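Long-range contact in GDSL-like protein (Roseburia intestinalis L1-82, PDB 6HFZ), which is an esterase active on acetylated mannans, with a GDSL-like (SGNH hydrolase) family domain: residues 240-245 with 362-367. Numbering follows the deposited sequence.
Sequences RHQNSD and YLVSVI
Val366 O meets the imidazole of His241 at its edge, in the ring plane, 3.4 Å from CD2, while ND1 donates to Asp245 OD2 (2.7 Å), coming from above the carboxylate plane. The Arg240 guanidinium has Gln242 OE1 over one face, 3.6 Å above its plane and displaced toward its border. The other end of that amide, Gln242 NE2, gives Val364 O a nearly straight bond (3.0 Å, 165° at the hydrogen); the acceptor lies in the amide plane, but the donor stands above the carbonyl plane. With CG anti to the carbonyl carbon (chi1 -66°) and the chain extended beyond it, Gln242 also rests CG on Ser365 CB. Replacing Gln242 by an alanine would probably leave Val364 O without this donor and open a gap beside Ser365. Backbone bonds His241 N to Val366 O (2.8 Å) and Val366 N to His241 O (3.1 Å) define an antiparallel hydrogen-bonded pair; Arg240 and Ile367 form the adjoining non-hydrogen-bonded pair, Arg240 CG 3.7 Å from Ile367 CG1. Here strand 361-370 runs between 237-241 and 288-295, antiparallel to both; Val364 and Ser365 both face Gln292 of 288-295, a classic beta bulge. Arg240 and Ile367 meet helix 84-96 of the GDSL-like domain, an interdomain contact, whereas His241 and Val366 face strand 279-286 across the beta sandwich.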
loop_
_atom_site.group_PDB
_atom_site.type_symbol
_atom_site.label_atom_id
_atom_site.label_comp_id
_atom_site.label_asym_id
_atom_site.label_seq_id
_atom_site.Cartn_x
_atom_site.Cartn_y
_atom_site.Cartn_z
ATOM N N ARG A 240 5.385 -7.409 -11.119
ATOM C CA ARG A 240 4.614 -6.661 -12.102
ATOM C C ARG A 240 5.199 -6.878 -13.506
ATOM O O ARG A 240 6.423 -6.833 -13.690
ATOM C CB ARG A 240 4.681 -5.157 -11.874
ATOM C CG ARG A 240 3.776 -4.625 -10.793
ATOM C CD ARG A 240 4.022 -3.140 -10.575
ATOM N NE ARG A 240 5.363 -2.816 -10.080
ATOM C CZ ARG A 240 5.740 -1.581 -9.758
ATOM N NH1 ARG A 240 4.874 -0.590 -9.860
ATOM N NH2 ARG A 240 6.966 -1.354 -9.316
ATOM N N HIS A 241 4.321 -7.070 -14.468
ATOM C CA HIS A 241 4.636 -7.133 -15.916
ATOM C C HIS A 241 4.167 -5.804 -16.505
ATOM O O HIS A 241 2.953 -5.512 -16.530
ATOM C CB HIS A 241 3.990 -8.359 -16.572
ATOM C CG HIS A 241 4.493 -9.643 -16.027
ATOM N ND1 HIS A 241 5.462 -10.408 -16.689
ATOM C CD2 HIS A 241 4.230 -10.285 -14.867
ATOM C CE1 HIS A 241 5.733 -11.468 -15.974
ATOM N NE2 HIS A 241 5.011 -11.418 -14.857
ATOM N N GLN A 242 5.127 -4.992 -16.927
ATOM C CA GLN A 242 4.861 -3.673 -17.486
ATOM C C GLN A 242 5.557 -3.581 -18.853
ATOM O O GLN A 242 5.961 -4.604 -19.398
ATOM C CB GLN A 242 5.279 -2.603 -16.493
ATOM C CG GLN A 242 4.415 -2.632 -15.230
ATOM C CD GLN A 242 4.603 -1.478 -14.289
ATOM O OE1 GLN A 242 5.603 -1.392 -13.571
ATOM N NE2 GLN A 242 3.621 -0.582 -14.259
ATOM N N ASN A 243 5.621 -2.379 -19.427
ATOM C CA ASN A 243 5.914 -2.259 -20.859
ATOM C C ASN A 243 7.403 -2.564 -21.120
ATOM O O ASN A 243 7.747 -2.671 -22.267
ATOM C CB ASN A 243 5.380 -0.955 -21.464
ATOM C CG ASN A 243 6.116 0.319 -21.079
ATOM O OD1 ASN A 243 7.340 0.338 -20.972
ATOM N ND2 ASN A 243 5.390 1.413 -20.995
ATOM N N SER A 244 8.230 -2.757 -20.072
ATOM C CA SER A 244 9.632 -3.187 -20.213
ATOM C C SER A 244 9.733 -4.713 -20.421
ATOM O O SER A 244 10.805 -5.238 -20.735
ATOM C CB SER A 244 10.444 -2.773 -19.013
ATOM O OG SER A 244 9.816 -3.204 -17.796
ATOM N N ASP A 245 8.626 -5.447 -20.236
ATOM C CA ASP A 245 8.663 -6.908 -20.260
ATOM C C ASP A 245 8.847 -7.406 -21.701
ATOM O O ASP A 245 8.127 -7.013 -22.607
ATOM C CB ASP A 245 7.380 -7.491 -19.668
ATOM C CG ASP A 245 7.408 -8.999 -19.470
ATOM O OD1 ASP A 245 7.548 -9.749 -20.481
ATOM O OD2 ASP A 245 7.309 -9.418 -18.314
ATOM N N TYR A 362 -6.203 2.756 -19.796
ATOM C CA TYR A 362 -4.785 2.650 -19.351
ATOM C C TYR A 362 -4.604 1.320 -18.600
ATOM O O TYR A 362 -5.083 1.168 -17.482
ATOM C CB TYR A 362 -4.358 3.854 -18.485
ATOM C CG TYR A 362 -2.847 4.008 -18.456
ATOM C CD1 TYR A 362 -2.052 3.099 -17.790
ATOM C CD2 TYR A 362 -2.212 5.039 -19.151
ATOM C CE1 TYR A 362 -0.662 3.192 -17.829
ATOM C CE2 TYR A 362 -0.832 5.191 -19.149
ATOM C CZ TYR A 362 -0.056 4.243 -18.514
ATOM O OH TYR A 362 1.308 4.350 -18.569
ATOM N N LEU A 363 -3.854 0.403 -19.204
ATOM C CA LEU A 363 -3.437 -0.856 -18.575
ATOM C C LEU A 363 -2.076 -0.623 -17.903
ATOM O O LEU A 363 -1.058 -0.388 -18.553
ATOM C CB LEU A 363 -3.392 -1.937 -19.663
ATOM C CG LEU A 363 -2.956 -3.319 -19.200
ATOM C CD1 LEU A 363 -3.927 -3.909 -18.158
ATOM C CD2 LEU A 363 -2.834 -4.272 -20.381
ATOM N N VAL A 364 -2.060 -0.620 -16.556
ATOM C CA VAL A 364 -0.865 -0.264 -15.833
ATOM C C VAL A 364 0.064 -1.486 -15.717
ATOM O O VAL A 364 1.269 -1.411 -15.954
ATOM C CB VAL A 364 -1.199 0.325 -14.452
ATOM C CG1 VAL A 364 0.069 0.555 -13.617
ATOM C CG2 VAL A 364 -2.067 1.583 -14.566
ATOM N N SER A 365 -0.458 -2.659 -15.334
ATOM C CA SER A 365 0.368 -3.820 -15.128
ATOM C C SER A 365 -0.499 -5.074 -15.106
ATOM O O SER A 365 -1.686 -4.981 -14.827
ATOM C CB SER A 365 1.166 -3.777 -13.816
ATOM O OG SER A 365 0.345 -4.127 -12.672
ATOM N N VAL A 366 0.135 -6.230 -15.368
ATOM C CA VAL A 366 -0.446 -7.521 -14.897
ATOM C C VAL A 366 0.520 -8.115 -13.878
ATOM O O VAL A 366 1.744 -8.144 -14.104
ATOM C CB VAL A 366 -0.695 -8.497 -16.065
ATOM C CG1 VAL A 366 -1.290 -9.809 -15.543
ATOM C CG2 VAL A 366 -1.579 -7.862 -17.138
ATOM N N ILE A 367 0.015 -8.552 -12.715
ATOM C CA ILE A 367 0.894 -9.012 -11.632
ATOM C C ILE A 367 0.769 -10.528 -11.479
ATOM O O ILE A 367 -0.314 -11.059 -11.296
ATOM C CB ILE A 367 0.601 -8.312 -10.290
ATOM C CG1 ILE A 367 0.770 -6.794 -10.378
ATOM C CG2 ILE A 367 1.456 -8.896 -9.167
ATOM C CD1 ILE A 367 0.203 -6.002 -9.189
#